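Local atomic coordinates of putative isomerase (Streptomyces coelicolor A3, PDB entry 2OQH), a protein that probably acts on acid sugars as a member of the enolase superfamily, possibly dehydrating D-glucarate to 5-dehydro-4-deoxy-D-glucarate. Residues 99-104 with 275-280; 270-275 with 299-304. All coordinates share one frame; numbering follows the deposited sequence.

Interaction 1: 99-104 with 275-280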
ATOM      1  N   ALA A  99      -2.597  -8.699   9.183  1.00 16.25           N
ATOM      2  CA  ALA A  99      -3.530  -8.125  10.157  1.00 16.90           C
ATOM      3  C   ALA A  99      -3.106  -8.500  11.577  1.00 16.73           C
ATOM      4  O   ALA A  99      -3.068  -7.654  12.469  1.00 17.25           O
ATOM      5  CB  ALA A  99      -4.943  -8.630   9.886  1.00 17.46           C
ATOM      6  N   VAL A 100      -2.789  -9.778  11.775  1.00 16.09           N
ATOM      7  CA  VAL A 100      -2.350 -10.272  13.075  1.00 16.57           C
ATOM      8  C   VAL A 100      -0.984  -9.689  13.414  1.00 17.30           C
ATOM      9  O   VAL A 100      -0.712  -9.352  14.568  1.00 16.87           O
ATOM     10  CB  VAL A 100      -2.257 -11.816  13.075  1.00 16.98           C
ATOM     11  CG1 VAL A 100      -1.750 -12.322  14.422  1.00 15.56           C
ATOM     12  CG2 VAL A 100      -3.627 -12.410  12.760  1.00 17.51           C
ATOM     13  N   ASP A 101      -0.129  -9.575  12.400  1.00 15.35           N
ATOM     14  CA  ASP A 101       1.208  -9.036  12.579  1.00 14.86           C
ATOM     15  C   ASP A 101       1.121  -7.616  13.120  1.00 14.94           C
ATOM     16  O   ASP A 101       1.787  -7.273  14.098  1.00 14.65           O
ATOM     17  CB  ASP A 101       1.961  -9.022  11.244  1.00 14.57           C
ATOM     18  CG  ASP A 101       3.396  -8.541  11.384  1.00 14.82           C
ATOM     19  OD1 ASP A 101       4.284  -9.368  11.671  1.00 14.88           O
ATOM     20  OD2 ASP A 101       3.635  -7.329  11.218  1.00 16.70           O
ATOM     21  N   VAL A 102       0.298  -6.797  12.472  1.00 14.79           N
ATOM     22  CA  VAL A 102       0.114  -5.409  12.877  1.00 15.41           C
ATOM     23  C   VAL A 102      -0.467  -5.302  14.288  1.00 15.45           C
ATOM     24  O   VAL A 102      -0.007  -4.500  15.094  1.00 15.57           O
ATOM     25  CB  VAL A 102      -0.812  -4.673  11.886  1.00 16.70           C
ATOM     26  CG1 VAL A 102      -1.071  -3.247  12.363  1.00 16.65           C
ATOM     27  CG2 VAL A 102      -0.172  -4.659  10.505  1.00 18.49           C
ATOM     28  N   ALA A 103      -1.468  -6.117  14.587  1.00 15.33           N
ATOM     29  CA  ALA A 103      -2.080  -6.092  15.913  1.00 17.09           C
ATOM     30  C   ALA A 103      -1.040  -6.384  16.987  1.00 17.25           C
ATOM     31  O   ALA A 103      -1.052  -5.768  18.045  1.00 17.20           O
ATOM     32  CB  ALA A 103      -3.223  -7.103  15.993  1.00 16.18           C
ATOM     33  N   CYS A 104      -0.133  -7.318  16.712  1.00 17.24           N
ATOM     34  CA  CYS A 104       0.910  -7.649  17.682  1.00 18.01           C
ATOM     35  C   CYS A 104       1.888  -6.484  17.879  1.00 17.83           C
ATOM     36  O   CYS A 104       2.328  -6.218  18.998  1.00 18.27           O
ATOM     37  CB  CYS A 104       1.665  -8.909  17.243  1.00 19.58           C
ATOM     38  SG  CYS A 104       0.723 -10.432  17.408  1.00 19.79           S
ATOM     39  N   GLY A 275       2.762  -9.689   4.185  1.00 12.82           N
ATOM     40  CA  GLY A 275       2.537 -10.383   5.439  1.00 14.30           C
ATOM     41  C   GLY A 275       2.941  -9.744   6.754  1.00 15.74           C
ATOM     42  O   GLY A 275       2.702 -10.333   7.810  1.00 17.78           O
ATOM     43  N   GLY A 276       3.542  -8.561   6.726  1.00 14.06           N
ATOM     44  CA  GLY A 276       3.926  -7.950   7.986  1.00 12.80           C
ATOM     45  C   GLY A 276       4.874  -6.773   7.908  1.00 12.93           C
ATOM     46  O   GLY A 276       5.375  -6.412   6.838  1.00 12.44           O
ATOM     47  N   ILE A 277       5.124  -6.178   9.070  1.00 11.73           N
ATOM     48  CA  ILE A 277       5.998  -5.027   9.188  1.00 11.64           C
ATOM     49  C   ILE A 277       7.476  -5.370   9.035  1.00 13.11           C
ATOM     50  O   ILE A 277       8.201  -4.685   8.314  1.00 13.20           O
ATOM     51  CB  ILE A 277       5.760  -4.316  10.531  1.00 12.51           C
ATOM     52  CG1 ILE A 277       4.378  -3.647  10.495  1.00 12.58           C
ATOM     53  CG2 ILE A 277       6.877  -3.318  10.816  1.00 11.35           C
ATOM     54  CD1 ILE A 277       4.016  -2.894  11.739  1.00 14.11           C
ATOM     55  N   ALA A 278       7.920  -6.424   9.711  1.00 11.83           N
ATOM     56  CA  ALA A 278       9.315  -6.830   9.619  1.00 12.20           C
ATOM     57  C   ALA A 278       9.670  -7.194   8.177  1.00 11.80           C
ATOM     58  O   ALA A 278      10.749  -6.852   7.700  1.00 12.75           O
ATOM     59  CB  ALA A 278       9.590  -8.011  10.546  1.00 11.62           C
ATOM     60  N   ALA A 279       8.763  -7.883   7.484  1.00 11.95           N
ATOM     61  CA  ALA A 279       9.020  -8.269   6.098  1.00 10.67           C
ATOM     62  C   ALA A 279       9.219  -7.036   5.224  1.00 11.95           C
ATOM     63  O   ALA A 279      10.038  -7.042   4.313  1.00 11.60           O
ATOM     64  CB  ALA A 279       7.874  -9.102   5.561  1.00 11.38           C
ATOM     65  N   THR A 280       8.463  -5.980   5.510  1.00 10.63           N
ATOM     66  CA  THR A 280       8.553  -4.747   4.744  1.00  9.38           C
ATOM     67  C   THR A 280       9.858  -4.013   5.060  1.00 10.83           C
ATOM     68  O   THR A 280      10.475  -3.442   4.165  1.00 10.99           O
ATOM     69  CB  THR A 280       7.332  -3.847   5.019  1.00  9.85           C
ATOM     70  OG1 THR A 280       6.139  -4.562   4.669  1.00 12.76           O
ATOM     71  CG2 THR A 280       7.405  -2.571   4.198  1.00  9.14           C
TER
HETATM   72  O   HOH W   1       6.717  -8.319  11.641  1.00 15.34           O

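Interaction 2: 270-275 with 299-304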
ATOM      1  N   ASP A 270       4.397  -3.218   0.781  1.00 13.41           N
ATOM      2  CA  ASP A 270       3.001  -3.240   1.202  1.00 14.44           C
ATOM      3  C   ASP A 270       2.882  -4.311   2.274  1.00 13.15           C
ATOM      4  O   ASP A 270       2.952  -5.511   1.994  1.00 13.40           O
ATOM      5  CB  ASP A 270       2.072  -3.570   0.025  1.00 13.57           C
ATOM      6  CG  ASP A 270       0.606  -3.639   0.435  1.00 17.89           C
ATOM      7  OD1 ASP A 270       0.304  -3.509   1.641  1.00 18.86           O
ATOM      8  OD2 ASP A 270      -0.251  -3.826  -0.455  1.00 18.07           O
ATOM      9  N   VAL A 271       2.710  -3.859   3.508  1.00 13.88           N
ATOM     10  CA  VAL A 271       2.604  -4.754   4.645  1.00 15.20           C
ATOM     11  C   VAL A 271       1.559  -5.840   4.462  1.00 15.53           C
ATOM     12  O   VAL A 271       1.776  -6.997   4.813  1.00 14.91           O
ATOM     13  CB  VAL A 271       2.281  -3.961   5.926  1.00 14.71           C
ATOM     14  CG1 VAL A 271       1.916  -4.912   7.062  1.00 16.83           C
ATOM     15  CG2 VAL A 271       3.471  -3.113   6.306  1.00 13.51           C
ATOM     16  N   TYR A 272       0.427  -5.455   3.893  1.00 16.02           N
ATOM     17  CA  TYR A 272      -0.676  -6.369   3.703  1.00 16.60           C
ATOM     18  C   TYR A 272      -0.453  -7.354   2.578  1.00 18.04           C
ATOM     19  O   TYR A 272      -1.087  -8.409   2.540  1.00 19.85           O
ATOM     20  CB  TYR A 272      -1.947  -5.540   3.521  1.00 17.78           C
ATOM     21  CG  TYR A 272      -2.018  -4.543   4.648  1.00 17.94           C
ATOM     22  CD1 TYR A 272      -2.225  -4.976   5.957  1.00 16.30           C
ATOM     23  CD2 TYR A 272      -1.682  -3.207   4.446  1.00 18.30           C
ATOM     24  CE1 TYR A 272      -2.076  -4.113   7.037  1.00 17.95           C
ATOM     25  CE2 TYR A 272      -1.527  -2.327   5.527  1.00 18.76           C
ATOM     26  CZ  TYR A 272      -1.721  -2.791   6.821  1.00 18.14           C
ATOM     27  OH  TYR A 272      -1.519  -1.956   7.903  1.00 21.30           O
ATOM     28  N   LYS A 273       0.467  -7.029   1.680  1.00 16.76           N
ATOM     29  CA  LYS A 273       0.779  -7.916   0.571  1.00 16.48           C
ATOM     30  C   LYS A 273       1.937  -8.858   0.947  1.00 14.96           C
ATOM     31  O   LYS A 273       1.969 -10.015   0.528  1.00 15.83           O
ATOM     32  CB  LYS A 273       1.135  -7.079  -0.666  1.00 17.98           C
ATOM     33  CG  LYS A 273       1.429  -7.877  -1.930  1.00 20.02           C
ATOM     34  CD  LYS A 273       1.717  -6.950  -3.125  1.00 19.16           C
ATOM     35  CE  LYS A 273       0.451  -6.345  -3.714  1.00 20.11           C
ATOM     36  NZ  LYS A 273       0.031  -7.048  -4.958  1.00 19.50           N
ATOM     37  N   TRP A 274       2.866  -8.356   1.757  1.00 14.87           N
ATOM     38  CA  TRP A 274       4.036  -9.117   2.186  1.00 13.63           C
ATOM     39  C   TRP A 274       3.912  -9.835   3.537  1.00 14.86           C
ATOM     40  O   TRP A 274       4.849 -10.491   3.992  1.00 13.49           O
ATOM     41  CB  TRP A 274       5.260  -8.197   2.178  1.00 13.47           C
ATOM     42  CG  TRP A 274       5.652  -7.802   0.777  1.00 14.01           C
ATOM     43  CD1 TRP A 274       4.938  -7.018  -0.083  1.00 14.97           C
ATOM     44  CD2 TRP A 274       6.803  -8.249   0.048  1.00 13.96           C
ATOM     45  NE1 TRP A 274       5.566  -6.954  -1.306  1.00 13.90           N
ATOM     46  CE2 TRP A 274       6.715  -7.698  -1.252  1.00 13.71           C
ATOM     47  CE3 TRP A 274       7.901  -9.063   0.365  1.00 13.37           C
ATOM     48  CZ2 TRP A 274       7.687  -7.939  -2.239  1.00 13.59           C
ATOM     49  CZ3 TRP A 274       8.868  -9.303  -0.620  1.00 14.07           C
ATOM     50  CH2 TRP A 274       8.751  -8.742  -1.902  1.00 12.78           C
ATOM     51  N   GLY A 275       2.762  -9.689   4.185  1.00 12.82           N
ATOM     52  CA  GLY A 275       2.537 -10.383   5.439  1.00 14.30           C
ATOM     53  C   GLY A 275       2.941  -9.744   6.754  1.00 15.74           C
ATOM     54  O   GLY A 275       2.702 -10.333   7.810  1.00 17.78           O
ATOM     55  N   GLY A 299      -3.695  -0.777  -1.011  1.00 25.61           N
ATOM     56  CA  GLY A 299      -4.773  -1.676  -1.382  1.00 25.08           C
ATOM     57  C   GLY A 299      -6.063  -1.291  -0.678  1.00 24.99           C
ATOM     58  O   GLY A 299      -6.846  -2.164  -0.306  1.00 25.20           O
ATOM     59  N   GLY A 300      -6.278   0.011  -0.488  1.00 23.87           N
ATOM     60  CA  GLY A 300      -7.482   0.497   0.173  1.00 23.72           C
ATOM     61  C   GLY A 300      -7.400   0.638   1.689  1.00 23.21           C
ATOM     62  O   GLY A 300      -8.426   0.642   2.376  1.00 23.79           O
ATOM     63  N   GLU A 301      -6.195   0.768   2.227  1.00 21.62           N
ATOM     64  CA  GLU A 301      -6.026   0.902   3.667  1.00 21.28           C
ATOM     65  C   GLU A 301      -6.807   2.067   4.252  1.00 20.73           C
ATOM     66  O   GLU A 301      -6.874   3.137   3.652  1.00 20.77           O
ATOM     67  CB  GLU A 301      -4.555   1.113   4.034  1.00 19.90           C
ATOM     68  CG  GLU A 301      -3.637  -0.037   3.711  1.00 24.20           C
ATOM     69  CD  GLU A 301      -3.415  -0.183   2.230  1.00 25.77           C
ATOM     70  OE1 GLU A 301      -3.191   0.852   1.569  1.00 27.56           O
ATOM     71  OE2 GLU A 301      -3.455  -1.326   1.733  1.00 27.66           O
ATOM     72  N   LEU A 302      -7.390   1.851   5.428  1.00 21.09           N
ATOM     73  CA  LEU A 302      -8.110   2.917   6.124  1.00 21.93           C
ATOM     74  C   LEU A 302      -7.179   3.394   7.247  1.00 21.72           C
ATOM     75  O   LEU A 302      -5.961   3.221   7.159  1.00 22.46           O
ATOM     76  CB  LEU A 302      -9.447   2.410   6.684  1.00 23.32           C
ATOM     77  CG  LEU A 302     -10.485   1.988   5.627  1.00 25.78           C
ATOM     78  CD1 LEU A 302     -11.708   1.407   6.323  1.00 27.83           C
ATOM     79  CD2 LEU A 302     -10.875   3.177   4.746  1.00 26.69           C
ATOM     80  N   GLY A 303      -7.740   3.977   8.299  1.00 21.20           N
ATOM     81  CA  GLY A 303      -6.929   4.501   9.387  1.00 20.52           C
ATOM     82  C   GLY A 303      -5.916   3.606  10.086  1.00 20.44           C
ATOM     83  O   GLY A 303      -4.743   3.967  10.217  1.00 20.84           O
ATOM     84  N   ILE A 304      -6.357   2.453  10.565  1.00 19.45           N
ATOM     85  CA  ILE A 304      -5.442   1.552  11.259  1.00 18.99           C
ATOM     86  C   ILE A 304      -4.320   1.085  10.325  1.00 17.07           C
ATOM     87  O   ILE A 304      -3.141   1.200  10.658  1.00 16.80           O
ATOM     88  CB  ILE A 304      -6.196   0.333  11.828  1.00 19.01           C
ATOM     89  CG1 ILE A 304      -7.258   0.807  12.829  1.00 21.09           C
ATOM     90  CG2 ILE A 304      -5.218  -0.616  12.522  1.00 18.70           C
ATOM     91  CD1 ILE A 304      -8.148  -0.311  13.356  1.00 22.38           C
TER

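Interaction 1: 99-104 with 275-280
D101 leans out of helix 85-112 onto the glycine turn that starts helix 277-289. Its CB lies 3.7 Å from G275 O, and one bond further its CG lies 3.5 Å from G276 CA. With CG anti to the backbone N (chi1 -177°), the carboxylate reaches G276 and I277. At the tip the two oxygens divide the work. OD2 accepts from I277 N at 2.9 Å, an almost straight bond (169°) that comes in from above the carboxylate plane, while OD1 is hydrogen-bonded to H79 NE2 and accepts from water 1 at 2.6 Å. That water in turn accepts from A278 N, so the acid serves two N-H groups of the first helical turn, one directly and one through water. Glycine suits position 276 twice over: a CB would collide with D101 CG and, at these backbone angles, jam against G275 O. An alanine in place of D101 would remove both carboxylate oxygens and would probably leave I277 N and H79 NE2 without this partner and water 1 without its anchor. D101 thus accepts from the first N-H of helix 277-289, just after the N-cap residue G276, joining the N-terminal domain to the enolase-type barrel.

Interaction 2: 270-275 with 299-304
The Y272 ring lies against the aliphatic part of E301, with CE2 3.6 Å from E301 CG. This meeting takes place in an enolase-type TIM barrel, between the connections that follow strands 266-269 and 293-296. E301 bends at chi2 (71°), which brings OE2 to 3.7 Å from Y272 CD2; the ring and carboxylate planes are only 10° apart, though the two side chains cross obliquely and do not stack. Glutamate fits because its CG offers a hydrocarbon surface to the tyrosine while its carboxylate takes up backbone and side-chain hydrogen bonds: OE2 accepts from G299 N at 2.8 Å, on the syn side, and OE1 is hydrogen-bonded to S298 OG. D270 approaches the same OE2, its OD1 lying 4.3 Å away from E301 OE2. D270 OD1 accepts from Y272 N at 3.0 Å as the N-cap of the short helix 271-274, while OD2 makes a weak hydrogen bond to H297, consistent with the Asp-His pair at the ends of the sixth and seventh barrel strands in mandelate racemase relatives. Tyrosine is long enough to pass E301 and still use its end: buried Y272 OH donates to the backbone oxygen A305 O, in the first turn of helix 303-315.

Interactions 1 and 2 lie with their centres about 9 Å apart and share G275, the residue that closes helix 271-274 before helix 277-289 begins. Along the chain their segments alternate: 99-104, then 270-275, then 275-280, then 299-304. The piece 270-280 is thus met by both helix 85-112 of the N-terminal domain and the loop leading into helix 303-315 of the barrel. The two contacts also touch, T280 OG1 packing 3.4 Å from V271 CG2. Interaction 1 joins the two domains, whereas both segments of interaction 2 belong to the barrel, though helix 85-112 also touches Y272; they are the connections after consecutive strands 266-269 and 293-296, where this superfamily places its active site.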